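Local coordinates for protein PnpC (Pseudomonas putida, PDB 3N9T) that probably uses a ferric iron to cleave the aromatic ring of hydroxyquinol in the intradiol manner, as a 1,2-dioxygenase of that family, at residues His93-Val104 / Tyr228-Phe236; Val144-Gln153 / His218-Tyr228. All blocks are in the same frame, centred on the assembly; numbering follows the deposited sequence.

Contact 1: residues His93-Val104 / Tyr228-Phe236; sequences HRQSTNATETTV and YRKLVTHLF
Arg229 reaches across from the 228-236 segment and lays one face of its guanidinium against His93. From CB the chain runs out extended through CG, anti to the backbone N (chi1 170°), and CD, and this aliphatic part carries the charged group across to the 93-95 backbone. There NE is 4.1 Å from His93 ND1 and CZ 3.6 Å from the same atom; NH1 comes 3.8 Å from His93 CA, and NH2 approaches that CA at 3.3 Å, while CG of Gln95 stands at the guanidinium edge, in its plane. The imidazole is turned 34° from the guanidinium, and its NE2 bonds to Glu50 of the second subunit. A leucine here would probably leave His93 without the flat group packed against it and Glu288 without its weak, long ion pair.

Further along, Thr103 N donates to Val232 O at 3.0 Å, and Thr233 OG1 donates to Glu101 O at 2.7 Å, tilted 28° from the carbonyl plane. Leu231 puts CD2 3.8 Å from Thr100 CB. Val104 O lies at the edge of the His234 ring and accepts a weak bond from NE2. Thus the segment leaving the helical N-terminal region is held to the catalytic-domain strand by one backbone bond and by side-chain donors of the strand that reach loop carbonyls, with a cationic side chain at one end and, at the other, an imidazole that meets the rings of iron ligands His218 and His220.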
loop_
_atom_site.group_PDB
_atom_site.type_symbol
_atom_site.label_atom_id
_atom_site.label_comp_id
_atom_site.label_asym_id
_atom_site.label_seq_id
_atom_site.Cartn_x
_atom_site.Cartn_y
_atom_site.Cartn_z
ATOM N N HIS A 93 18.351 8.779 11.150
ATOM C CA HIS A 93 19.474 8.638 12.112
ATOM C C HIS A 93 20.775 8.767 11.355
ATOM O O HIS A 93 21.642 7.868 11.362
ATOM C CB HIS A 93 19.396 7.312 12.860
ATOM C CG HIS A 93 18.137 7.132 13.660
ATOM N ND1 HIS A 93 18.007 7.577 14.969
ATOM C CD2 HIS A 93 16.972 6.504 13.359
ATOM C CE1 HIS A 93 16.803 7.266 15.424
ATOM N NE2 HIS A 93 16.154 6.614 14.468
ATOM N N ARG A 94 20.890 9.850 10.597
ATOM C CA ARG A 94 22.059 9.968 9.735
ATOM C C ARG A 94 23.220 10.422 10.612
ATOM O O ARG A 94 22.978 11.197 11.538
ATOM C CB ARG A 94 21.792 10.942 8.585
ATOM C CG ARG A 94 20.809 10.376 7.588
ATOM C CD ARG A 94 20.257 11.507 6.652
ATOM N NE ARG A 94 19.825 10.898 5.394
ATOM C CZ ARG A 94 19.035 11.508 4.519
ATOM N NH1 ARG A 94 18.634 12.740 4.752
ATOM N NH2 ARG A 94 18.678 10.883 3.417
ATOM N N GLN A 95 24.425 9.879 10.361
ATOM C CA GLN A 95 25.616 10.105 11.228
ATOM C C GLN A 95 26.880 10.263 10.376
ATOM O O GLN A 95 27.049 9.553 9.378
ATOM C CB GLN A 95 25.829 8.917 12.184
ATOM C CG GLN A 95 24.666 8.609 13.173
ATOM C CD GLN A 95 24.748 7.204 13.801
ATOM O OE1 GLN A 95 25.267 6.249 13.198
ATOM N NE2 GLN A 95 24.217 7.080 14.995
ATOM N N SER A 96 27.758 11.198 10.755
ATOM C CA SER A 96 29.022 11.427 10.018
ATOM C C SER A 96 30.223 10.977 10.848
ATOM O O SER A 96 31.361 10.962 10.357
ATOM C CB SER A 96 29.185 12.893 9.610
ATOM O OG SER A 96 28.748 13.732 10.658
ATOM N N THR A 97 29.940 10.584 12.093
ATOM C CA THR A 97 30.964 10.276 13.091
ATOM C C THR A 97 31.217 8.772 13.147
ATOM O O THR A 97 30.701 8.008 12.332
ATOM C CB THR A 97 30.441 10.705 14.472
ATOM O OG1 THR A 97 29.170 10.062 14.656
ATOM C CG2 THR A 97 30.263 12.253 14.549
ATOM N N ASN A 98 32.006 8.329 14.109
ATOM C CA ASN A 98 32.197 6.908 14.272
ATOM C C ASN A 98 31.150 6.382 15.286
ATOM O O ASN A 98 31.431 5.395 15.981
ATOM C CB ASN A 98 33.616 6.603 14.801
ATOM C CG ASN A 98 33.915 7.314 16.143
ATOM O OD1 ASN A 98 33.449 8.437 16.388
ATOM N ND2 ASN A 98 34.702 6.673 16.999
ATOM N N ALA A 99 29.992 7.056 15.402
ATOM C CA ALA A 99 28.955 6.614 16.363
ATOM C C ALA A 99 28.409 5.247 15.914
ATOM O O ALA A 99 28.412 4.901 14.702
ATOM C CB ALA A 99 27.828 7.650 16.490
ATOM N N THR A 100 28.003 4.411 16.878
ATOM C CA THR A 100 27.465 3.125 16.461
ATOM C C THR A 100 26.248 3.292 15.552
ATOM O O THR A 100 25.405 4.102 15.845
ATOM C CB THR A 100 27.070 2.224 17.675
ATOM O OG1 THR A 100 28.198 2.162 18.538
ATOM C CG2 THR A 100 26.701 0.826 17.190
ATOM N N GLU A 101 26.183 2.524 14.463
ATOM C CA GLU A 101 25.031 2.525 13.549
ATOM C C GLU A 101 23.740 2.051 14.219
ATOM O O GLU A 101 23.750 1.256 15.195
ATOM C CB GLU A 101 25.353 1.653 12.313
ATOM C CG GLU A 101 26.482 2.295 11.464
ATOM C CD GLU A 101 26.741 1.616 10.131
ATOM O OE1 GLU A 101 27.504 0.613 10.096
ATOM O OE2 GLU A 101 26.241 2.136 9.106
ATOM N N THR A 102 22.627 2.576 13.745
ATOM C CA THR A 102 21.351 2.248 14.342
ATOM C C THR A 102 20.605 1.132 13.559
ATOM O O THR A 102 20.983 0.755 12.452
ATOM C CB THR A 102 20.449 3.495 14.342
ATOM O OG1 THR A 102 20.131 3.840 12.982
ATOM C CG2 THR A 102 21.125 4.652 15.061
ATOM N N THR A 103 19.541 0.605 14.149
ATOM C CA THR A 103 18.592 -0.262 13.438
ATOM C C THR A 103 17.192 0.036 13.982
ATOM O O THR A 103 17.030 0.821 14.953
ATOM C CB THR A 103 18.818 -1.742 13.786
ATOM O OG1 THR A 103 18.505 -1.938 15.195
ATOM C CG2 THR A 103 20.282 -2.158 13.497
ATOM N N VAL A 104 16.169 -0.558 13.365
ATOM C CA VAL A 104 14.852 -0.571 14.007
ATOM C C VAL A 104 14.870 -1.214 15.393
ATOM O O VAL A 104 15.737 -2.031 15.725
ATOM C CB VAL A 104 13.788 -1.311 13.170
ATOM C CG1 VAL A 104 13.431 -0.509 11.920
ATOM C CG2 VAL A 104 14.258 -2.798 12.861
ATOM N N TYR A 228 23.521 12.384 25.894
ATOM C CA TYR A 228 23.755 11.643 24.648
ATOM C C TYR A 228 22.433 11.258 23.985
ATOM O O TYR A 228 21.441 11.033 24.639
ATOM C CB TYR A 228 24.617 10.362 24.886
ATOM C CG TYR A 228 25.952 10.691 25.411
ATOM C CD1 TYR A 228 26.133 10.916 26.766
ATOM C CD2 TYR A 228 27.017 10.868 24.555
ATOM C CE1 TYR A 228 27.350 11.277 27.270
ATOM C CE2 TYR A 228 28.256 11.248 25.043
ATOM C CZ TYR A 228 28.405 11.450 26.394
ATOM O OH TYR A 228 29.631 11.812 26.900
ATOM N N ARG A 229 22.469 11.115 22.681
ATOM C CA ARG A 229 21.339 10.701 21.921
ATOM C C ARG A 229 21.059 9.205 22.172
ATOM O O ARG A 229 21.994 8.404 22.189
ATOM C CB ARG A 229 21.707 10.963 20.444
ATOM C CG ARG A 229 20.734 10.360 19.417
ATOM C CD ARG A 229 21.267 10.435 17.957
ATOM N NE ARG A 229 20.156 10.469 16.976
ATOM C CZ ARG A 229 20.258 10.295 15.646
ATOM N NH1 ARG A 229 21.428 10.027 15.041
ATOM N NH2 ARG A 229 19.149 10.394 14.906
ATOM N N LYS A 230 19.798 8.830 22.349
ATOM C CA LYS A 230 19.405 7.423 22.462
ATOM C C LYS A 230 19.898 6.565 21.240
ATOM O O LYS A 230 19.838 7.007 20.072
ATOM C CB LYS A 230 17.904 7.282 22.522
ATOM C CG LYS A 230 17.447 5.827 22.751
ATOM C CD LYS A 230 15.961 5.637 22.568
ATOM C CE LYS A 230 15.166 6.310 23.660
ATOM N NZ LYS A 230 13.705 6.074 23.367
ATOM N N LEU A 231 20.407 5.364 21.525
ATOM C CA LEU A 231 20.891 4.470 20.492
ATOM C C LEU A 231 20.047 3.208 20.573
ATOM O O LEU A 231 19.916 2.675 21.628
ATOM C CB LEU A 231 22.373 4.111 20.753
ATOM C CG LEU A 231 22.914 2.973 19.905
ATOM C CD1 LEU A 231 22.880 3.397 18.390
ATOM C CD2 LEU A 231 24.404 2.739 20.286
ATOM N N VAL A 232 19.439 2.791 19.470
ATOM C CA VAL A 232 18.726 1.521 19.372
ATOM C C VAL A 232 19.409 0.780 18.233
ATOM O O VAL A 232 19.500 1.337 17.104
ATOM C CB VAL A 232 17.267 1.758 18.928
ATOM C CG1 VAL A 232 16.571 0.416 18.506
ATOM C CG2 VAL A 232 16.493 2.415 20.073
ATOM N N THR A 233 19.927 -0.424 18.486
ATOM C CA THR A 233 20.688 -1.118 17.432
ATOM C C THR A 233 20.579 -2.618 17.706
ATOM O O THR A 233 19.817 -3.002 18.606
ATOM C CB THR A 233 22.146 -0.586 17.331
ATOM O OG1 THR A 233 22.732 -1.053 16.105
ATOM C CG2 THR A 233 23.011 -0.999 18.575
ATOM N N HIS A 234 21.280 -3.449 16.922
ATOM C CA HIS A 234 21.333 -4.947 17.128
ATOM C C HIS A 234 22.842 -5.250 17.052
ATOM O O HIS A 234 23.565 -4.539 16.310
ATOM C CB HIS A 234 20.780 -5.720 15.905
ATOM C CG HIS A 234 19.322 -5.583 15.628
ATOM N ND1 HIS A 234 18.581 -6.610 15.091
ATOM C CD2 HIS A 234 18.486 -4.535 15.731
ATOM C CE1 HIS A 234 17.347 -6.193 14.891
ATOM N NE2 HIS A 234 17.278 -4.937 15.262
ATOM N N LEU A 235 23.324 -6.280 17.774
ATOM C CA LEU A 235 24.686 -6.874 17.533
ATOM C C LEU A 235 24.414 -8.240 16.948
ATOM O O LEU A 235 23.642 -9.051 17.533
ATOM C CB LEU A 235 25.461 -7.065 18.859
ATOM C CG LEU A 235 25.929 -5.725 19.461
ATOM C CD1 LEU A 235 27.001 -6.054 20.556
ATOM C CD2 LEU A 235 26.544 -4.739 18.341
ATOM N N PHE A 236 24.940 -8.506 15.770
ATOM C CA PHE A 236 24.608 -9.766 15.082
ATOM C C PHE A 236 25.785 -10.712 15.223
ATOM O O PHE A 236 26.916 -10.252 15.047
ATOM C CB PHE A 236 24.429 -9.528 13.575
ATOM C CG PHE A 236 23.216 -8.677 13.236
ATOM C CD1 PHE A 236 21.993 -9.283 13.064
ATOM C CD2 PHE A 236 23.312 -7.280 13.144
ATOM C CE1 PHE A 236 20.861 -8.530 12.767
ATOM C CE2 PHE A 236 22.177 -6.535 12.864
ATOM C CZ PHE A 236 20.964 -7.178 12.673
#

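Contact 2: residues Val144-Gln153 / His218-Tyr228; sequences VVGAVLDVWQ and HLHFMIQAPGY. With FE (Fe (III) ion), chain D.
Trp152 and His220 stack with an offset: the indole five-membered ring and the imidazole are 4.2 Å apart between centroids, with planes at 6°. His220 CB stands over the indole six-membered ring, 3.2 Å from its centroid, a CH-pi contact. On the opposite face of the imidazole lies CD2 of His218, and Trp152 O is at its edge. Strands 148-152 and 218-224 form an antiparallel pair in the beta core of this intradiol dioxygenase, and the stack sits at its iron end. Trp152 reaches over His220 because its CG lies between the backbone N and carbonyl carbon (chi1 67°).

Val148 and Gln224, Asp150 and Met222, and Trp152 and His220 are the hydrogen-bonded pairs; the last includes one weak bond, Trp152 N to His220 O. On the sheet face that carries Leu149, Val151, Phe221 and Ile223, Val151 CG1 sits over the Phe221 ring, with Leu149 CD2 at its edge. Beyond the strands Val144 CG2 lies over one face of the Tyr228 ring, near its rim. Asp150 OD1 is taken by Arg175 in a salt bridge.

The indole thus backs a first-shell ligand. Tyr160, Tyr194 and a water also bind the ferric ion, which His218 NE2 holds at 2.0 Å and His220 NE2 at 1.9 Å.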
loop_
_atom_site.group_PDB
_atom_site.type_symbol
_atom_site.label_atom_id
_atom_site.label_comp_id
_atom_site.label_asym_id
_atom_site.label_seq_id
_atom_site.Cartn_x
_atom_site.Cartn_y
_atom_site.Cartn_z
ATOM N N VAL A 144 31.529 6.573 28.845
ATOM C CA VAL A 144 30.271 7.180 29.251
ATOM C C VAL A 144 29.906 6.410 30.465
ATOM O O VAL A 144 29.788 5.172 30.412
ATOM C CB VAL A 144 29.225 7.004 28.190
ATOM C CG1 VAL A 144 27.864 7.549 28.689
ATOM C CG2 VAL A 144 29.693 7.707 26.909
ATOM N N VAL A 145 29.733 7.124 31.567
ATOM C CA VAL A 145 29.555 6.504 32.859
ATOM C C VAL A 145 28.091 6.453 33.212
ATOM O O VAL A 145 27.398 7.436 33.055
ATOM C CB VAL A 145 30.365 7.314 33.935
ATOM C CG1 VAL A 145 30.049 6.804 35.350
ATOM C CG2 VAL A 145 31.889 7.240 33.555
ATOM N N GLY A 146 27.597 5.307 33.660
ATOM C CA GLY A 146 26.189 5.214 34.061
ATOM C C GLY A 146 25.201 5.163 32.879
ATOM O O GLY A 146 23.971 5.251 33.058
ATOM N N ALA A 147 25.706 4.939 31.674
ATOM C CA ALA A 147 24.774 4.611 30.596
ATOM C C ALA A 147 23.914 3.407 30.968
ATOM O O ALA A 147 24.358 2.489 31.657
ATOM C CB ALA A 147 25.567 4.321 29.349
ATOM N N VAL A 148 22.675 3.394 30.500
ATOM C CA VAL A 148 21.772 2.315 30.737
ATOM C C VAL A 148 21.606 1.523 29.395
ATOM O O VAL A 148 21.310 2.131 28.387
ATOM C CB VAL A 148 20.357 2.857 31.254
ATOM C CG1 VAL A 148 19.437 1.795 31.284
ATOM C CG2 VAL A 148 20.433 3.290 32.699
ATOM N N LEU A 149 21.878 0.207 29.398
ATOM C CA LEU A 149 21.784 -0.657 28.218
ATOM C C LEU A 149 20.614 -1.583 28.466
ATOM O O LEU A 149 20.728 -2.494 29.314
ATOM C CB LEU A 149 23.053 -1.534 28.054
ATOM C CG LEU A 149 24.342 -0.724 27.856
ATOM C CD1 LEU A 149 25.005 -0.357 29.237
ATOM C CD2 LEU A 149 25.318 -1.464 27.009
ATOM N N ASP A 150 19.502 -1.359 27.748
ATOM C CA ASP A 150 18.348 -2.287 27.807
ATOM C C ASP A 150 18.603 -3.302 26.747
ATOM O O ASP A 150 18.783 -2.921 25.568
ATOM C CB ASP A 150 17.036 -1.562 27.443
ATOM C CG ASP A 150 16.550 -0.623 28.573
ATOM O OD1 ASP A 150 16.487 -1.075 29.722
ATOM O OD2 ASP A 150 16.279 0.557 28.285
ATOM N N VAL A 151 18.595 -4.582 27.117
ATOM C CA VAL A 151 18.943 -5.629 26.124
ATOM C C VAL A 151 17.874 -6.689 26.127
ATOM O O VAL A 151 17.277 -6.951 27.158
ATOM C CB VAL A 151 20.325 -6.284 26.396
ATOM C CG1 VAL A 151 21.359 -5.198 26.379
ATOM C CG2 VAL A 151 20.361 -6.993 27.799
ATOM N N TRP A 152 17.665 -7.321 24.969
ATOM C CA TRP A 152 16.702 -8.419 24.872
ATOM C C TRP A 152 17.103 -9.320 23.660
ATOM O O TRP A 152 17.748 -8.870 22.672
ATOM C CB TRP A 152 15.245 -7.869 24.836
ATOM C CG TRP A 152 14.813 -7.058 23.614
ATOM C CD1 TRP A 152 14.030 -7.495 22.536
ATOM C CD2 TRP A 152 15.155 -5.666 23.322
ATOM N NE1 TRP A 152 13.849 -6.419 21.629
ATOM C CE2 TRP A 152 14.515 -5.311 22.096
ATOM C CE3 TRP A 152 15.913 -4.683 24.010
ATOM C CZ2 TRP A 152 14.680 -4.030 21.488
ATOM C CZ3 TRP A 152 16.062 -3.422 23.437
ATOM C CH2 TRP A 152 15.457 -3.113 22.157
ATOM N N GLN A 153 16.758 -10.592 23.753
ATOM C CA GLN A 153 17.090 -11.567 22.722
ATOM C C GLN A 153 16.104 -12.739 22.816
ATOM O O GLN A 153 15.442 -12.930 23.859
ATOM C CB GLN A 153 18.503 -12.103 22.938
ATOM C CG GLN A 153 18.751 -12.872 24.186
ATOM C CD GLN A 153 20.163 -13.509 24.204
ATOM O OE1 GLN A 153 21.101 -12.871 24.636
ATOM N NE2 GLN A 153 20.305 -14.743 23.693
ATOM N N HIS A 218 20.861 -12.399 16.850
ATOM C CA HIS A 218 21.226 -11.063 17.317
ATOM C C HIS A 218 20.853 -10.796 18.735
ATOM O O HIS A 218 19.930 -11.423 19.260
ATOM C CB HIS A 218 20.579 -9.968 16.467
ATOM C CG HIS A 218 19.078 -10.087 16.350
ATOM N ND1 HIS A 218 18.471 -10.909 15.432
ATOM C CD2 HIS A 218 18.073 -9.462 17.018
ATOM C CE1 HIS A 218 17.148 -10.801 15.559
ATOM N NE2 HIS A 218 16.880 -9.937 16.520
ATOM N N LEU A 219 21.472 -9.733 19.273
ATOM C CA LEU A 219 21.109 -9.227 20.589
ATOM C C LEU A 219 20.661 -7.768 20.366
ATOM O O LEU A 219 21.363 -7.026 19.666
ATOM C CB LEU A 219 22.338 -9.330 21.524
ATOM C CG LEU A 219 22.236 -8.846 22.994
ATOM C CD1 LEU A 219 21.037 -9.512 23.785
ATOM C CD2 LEU A 219 23.565 -9.122 23.709
ATOM N N HIS A 220 19.510 -7.381 20.941
ATOM C CA HIS A 220 18.952 -6.018 20.766
ATOM C C HIS A 220 19.514 -5.152 21.846
ATOM O O HIS A 220 19.654 -5.612 22.956
ATOM C CB HIS A 220 17.434 -5.999 20.918
ATOM C CG HIS A 220 16.680 -6.691 19.801
ATOM N ND1 HIS A 220 16.356 -6.051 18.622
ATOM C CD2 HIS A 220 16.190 -7.960 19.690
ATOM C CE1 HIS A 220 15.696 -6.890 17.830
ATOM N NE2 HIS A 220 15.586 -8.060 18.448
ATOM N N PHE A 221 19.957 -3.939 21.501
ATOM C CA PHE A 221 20.369 -2.926 22.517
ATOM C C PHE A 221 19.608 -1.597 22.340
ATOM O O PHE A 221 19.498 -1.080 21.187
ATOM C CB PHE A 221 21.838 -2.566 22.374
ATOM C CG PHE A 221 22.782 -3.622 22.860
ATOM C CD1 PHE A 221 23.020 -4.767 22.067
ATOM C CD2 PHE A 221 23.411 -3.502 24.113
ATOM C CE1 PHE A 221 23.889 -5.756 22.507
ATOM C CE2 PHE A 221 24.330 -4.500 24.556
ATOM C CZ PHE A 221 24.530 -5.644 23.761
ATOM N N MET A 222 19.149 -1.026 23.470
ATOM C CA MET A 222 18.801 0.379 23.531
ATOM C C MET A 222 19.641 1.007 24.634
ATOM O O MET A 222 19.545 0.603 25.787
ATOM C CB MET A 222 17.302 0.553 23.850
ATOM C CG MET A 222 16.892 2.115 23.995
ATOM S SD MET A 222 15.154 2.211 24.287
ATOM C CE MET A 222 14.574 2.944 22.853
ATOM N N ILE A 223 20.468 1.979 24.284
ATOM C CA ILE A 223 21.415 2.570 25.224
ATOM C C ILE A 223 21.074 4.046 25.390
ATOM O O ILE A 223 20.874 4.743 24.398
ATOM C CB ILE A 223 22.854 2.426 24.677
ATOM C CG1 ILE A 223 23.087 0.947 24.315
ATOM C CG2 ILE A 223 23.925 2.910 25.693
ATOM C CD1 ILE A 223 24.426 0.603 23.882
ATOM N N GLN A 224 20.981 4.502 26.642
ATOM C CA GLN A 224 20.642 5.880 26.951
ATOM C C GLN A 224 21.619 6.394 27.998
ATOM O O GLN A 224 22.023 5.641 28.880
ATOM C CB GLN A 224 19.198 5.978 27.490
ATOM C CG GLN A 224 18.155 5.791 26.428
ATOM C CD GLN A 224 16.791 5.718 27.022
ATOM O OE1 GLN A 224 16.366 4.682 27.511
ATOM N NE2 GLN A 224 16.117 6.819 27.019
ATOM N N ALA A 225 21.993 7.668 27.877
ATOM C CA ALA A 225 22.744 8.359 28.911
ATOM C C ALA A 225 22.530 9.881 28.817
ATOM O O ALA A 225 22.402 10.421 27.728
ATOM C CB ALA A 225 24.257 8.052 28.803
ATOM N N PRO A 226 22.547 10.566 29.978
ATOM C CA PRO A 226 22.331 12.040 30.034
ATOM C C PRO A 226 23.375 12.725 29.169
ATOM O O PRO A 226 24.564 12.431 29.276
ATOM C CB PRO A 226 22.537 12.373 31.532
ATOM C CG PRO A 226 22.176 11.034 32.253
ATOM C CD PRO A 226 22.790 9.972 31.307
ATOM N N GLY A 227 22.935 13.579 28.262
ATOM C CA GLY A 227 23.873 14.270 27.405
ATOM C C GLY A 227 24.024 13.619 26.063
ATOM O O GLY A 227 24.616 14.222 25.173
ATOM N N TYR A 228 23.521 12.384 25.894
ATOM C CA TYR A 228 23.755 11.643 24.648
ATOM C C TYR A 228 22.433 11.258 23.985
ATOM O O TYR A 228 21.441 11.033 24.639
ATOM C CB TYR A 228 24.617 10.362 24.886
ATOM C CG TYR A 228 25.952 10.691 25.411
ATOM C CD1 TYR A 228 26.133 10.916 26.766
ATOM C CD2 TYR A 228 27.017 10.868 24.555
ATOM C CE1 TYR A 228 27.350 11.277 27.270
ATOM C CE2 TYR A 228 28.256 11.248 25.043
ATOM C CZ TYR A 228 28.405 11.450 26.394
ATOM O OH TYR A 228 29.631 11.812 26.900
HETATM FE FE FE D . 15.122 -9.571 17.337
HETATM O O HOH W 1 18.079 2.236 27.688
HETATM O O HOH W 2 13.540 -8.285 16.742
#

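Contact 1 and contact 2 meet in one mixed beta sheet, their centres about 11 Å apart. Strand 148-152 pairs with 214-224, which turns back through Tyr228, a residue common to both contacts, into 231-237. Along the chain the order is 93-104, 144-153, 218-228, 228-236, so both segments of contact 2 fall between those of contact 1. Strand 214-224 pairs with 148-152 in contact 2 and with 231-237, the strand of contact 1; the latter joint probably includes bonds Leu231 O to Ile223 N and Thr233 N to Phe221 O. The two histidine ligands of the iron thus lie on the strand between them, while the segment following helix 84-91 docks onto 231-237.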